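Local coordinates for protein bitiscetin (Bitis arietans, PDB 1JWI) that binds von Willebrand factor and induces its interaction, through the A1 domain, with platelet GPIbalpha, so that platelets aggregate, at residues Asp27-Lys30 against Phe31-Asn35. Numbering follows the deposited sequence.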
loop_
_atom_site.group_PDB
_atom_site.type_symbol
_atom_site.label_atom_id
_atom_site.label_comp_id
_atom_site.label_asym_id
_atom_site.label_seq_id
_atom_site.Cartn_x
_atom_site.Cartn_y
_atom_site.Cartn_z
ATOM N N ASP A 27 1.543 -9.948 17.035
ATOM C CA ASP A 27 1.976 -10.994 17.960
ATOM C C ASP A 27 3.493 -11.111 17.922
ATOM O O ASP A 27 4.146 -11.319 18.947
ATOM C CB ASP A 27 1.366 -12.353 17.593
ATOM C CG ASP A 27 -0.144 -12.399 17.786
ATOM O OD1 ASP A 27 -0.660 -11.713 18.695
ATOM O OD2 ASP A 27 -0.809 -13.138 17.032
ATOM N N ALA A 28 4.048 -10.979 16.720
ATOM C CA ALA A 28 5.487 -11.074 16.538
ATOM C C ALA A 28 6.191 -10.048 17.421
ATOM O O ALA A 28 7.101 -10.394 18.173
ATOM C CB ALA A 28 5.844 -10.858 15.066
ATOM N N GLU A 29 5.764 -8.790 17.339
ATOM C CA GLU A 29 6.370 -7.731 18.144
ATOM C C GLU A 29 6.284 -8.055 19.637
ATOM O O GLU A 29 7.255 -7.879 20.372
ATOM C CB GLU A 29 5.678 -6.390 17.863
ATOM C CG GLU A 29 6.035 -5.269 18.840
ATOM C CD GLU A 29 7.476 -4.815 18.736
ATOM O OE1 GLU A 29 7.887 -3.954 19.551
ATOM O OE2 GLU A 29 8.200 -5.306 17.839
ATOM N N LYS A 30 5.121 -8.525 20.080
ATOM C CA LYS A 30 4.927 -8.865 21.486
ATOM C C LYS A 30 5.857 -9.985 21.945
ATOM O O LYS A 30 6.335 -9.978 23.076
ATOM C CB LYS A 30 3.474 -9.270 21.745
ATOM C CG LYS A 30 2.493 -8.108 21.749
ATOM C CD LYS A 30 1.110 -8.558 22.215
ATOM C CE LYS A 30 0.163 -7.383 22.396
ATOM N NZ LYS A 30 -0.121 -6.667 21.114
ATOM N N PHE A 31 6.106 -10.948 21.063
ATOM C CA PHE A 31 6.982 -12.062 21.393
ATOM C C PHE A 31 8.412 -11.549 21.535
ATOM O O PHE A 31 9.138 -11.967 22.440
ATOM C CB PHE A 31 6.891 -13.150 20.310
ATOM C CG PHE A 31 7.673 -14.400 20.629
ATOM C CD1 PHE A 31 9.032 -14.480 20.347
ATOM C CD2 PHE A 31 7.050 -15.495 21.231
ATOM C CE1 PHE A 31 9.764 -15.627 20.657
ATOM C CE2 PHE A 31 7.772 -16.647 21.546
ATOM C CZ PHE A 31 9.132 -16.714 21.257
ATOM N N CYS A 32 8.819 -10.637 20.652
ATOM C CA CYS A 32 10.159 -10.065 20.713
ATOM C C CYS A 32 10.301 -9.258 22.004
ATOM O O CYS A 32 11.343 -9.307 22.671
ATOM C CB CYS A 32 10.422 -9.137 19.519
ATOM S SG CYS A 32 10.635 -9.924 17.883
ATOM N N VAL A 33 9.259 -8.497 22.335
ATOM C CA VAL A 33 9.259 -7.691 23.551
ATOM C C VAL A 33 9.500 -8.635 24.731
ATOM O O VAL A 33 10.371 -8.393 25.571
ATOM C CB VAL A 33 7.901 -6.977 23.729
ATOM C CG1 VAL A 33 7.729 -6.492 25.161
ATOM C CG2 VAL A 33 7.816 -5.790 22.771
ATOM N N GLU A 34 8.721 -9.716 24.777
ATOM C CA GLU A 34 8.836 -10.714 25.834
ATOM C C GLU A 34 10.288 -11.171 25.974
ATOM O O GLU A 34 10.726 -11.546 27.063
ATOM C CB GLU A 34 7.920 -11.905 25.521
ATOM C CG GLU A 34 8.204 -13.148 26.343
ATOM C CD GLU A 34 7.296 -14.307 25.984
ATOM O OE1 GLU A 34 7.480 -15.414 26.546
ATOM O OE2 GLU A 34 6.388 -14.108 25.147
ATOM N N ASN A 35 11.032 -11.143 24.873
ATOM C CA ASN A 35 12.431 -11.546 24.907
ATOM C C ASN A 35 13.369 -10.348 24.994
ATOM O O ASN A 35 14.475 -10.358 24.434
ATOM C CB ASN A 35 12.775 -12.382 23.677
ATOM C CG ASN A 35 12.235 -13.789 23.766
ATOM O OD1 ASN A 35 11.031 -14.020 23.662
ATOM N ND2 ASN A 35 13.131 -14.742 23.979
#
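Val-33 CG2 lies over one face of the Glu-29 carboxylate, displaced toward OE1 and 3.7 Å from that atom; the two side chains, one helical turn apart, meet at a slant. Both carboxylate oxygens are held from outside the helix: OE1 bonds to His-38 ND1 and OE2 to the backbone N of Leu-39, which should fix the rotation of the group. The side chain of Phe-31 meets the preceding turn through CB, 3.5 Å from Ala-28 O. With CG anti to the backbone N (chi1 -175°), its ring is carried away from that turn and packs edge-to-face with Phe-19, while Lys-21 also touches the side chain. Val-33 CG2 lies beside its own backbone N, and that places it 3.2 Å from Glu-29 O, the carbonyl that accepts the Val-33 N-H at 2.9 Å. The same i to i+4 pattern runs from Phe-31 N to Asp-27 O, from Cys-32 N to Ala-28 O and from Glu-34 N to Lys-30 O; Asn-35 N makes weak bonds to Phe-31 O and Cys-32 O. Lys-30 and Glu-34 are exposed, whereas Ala-28 and Cys-32 form the buried side. Cys-32 SG passes 3.6 Å from Ala-28 O and forms a disulfide with Cys-125, pinning helix 25-34 of this C-type lectin-like fold to strand 121-126. Ala-28 and Cys-32 pack on Phe-123 of that strand and on Leu-39 of the adjoining antiparallel strand 38-39, where Val-33 also touches His-38.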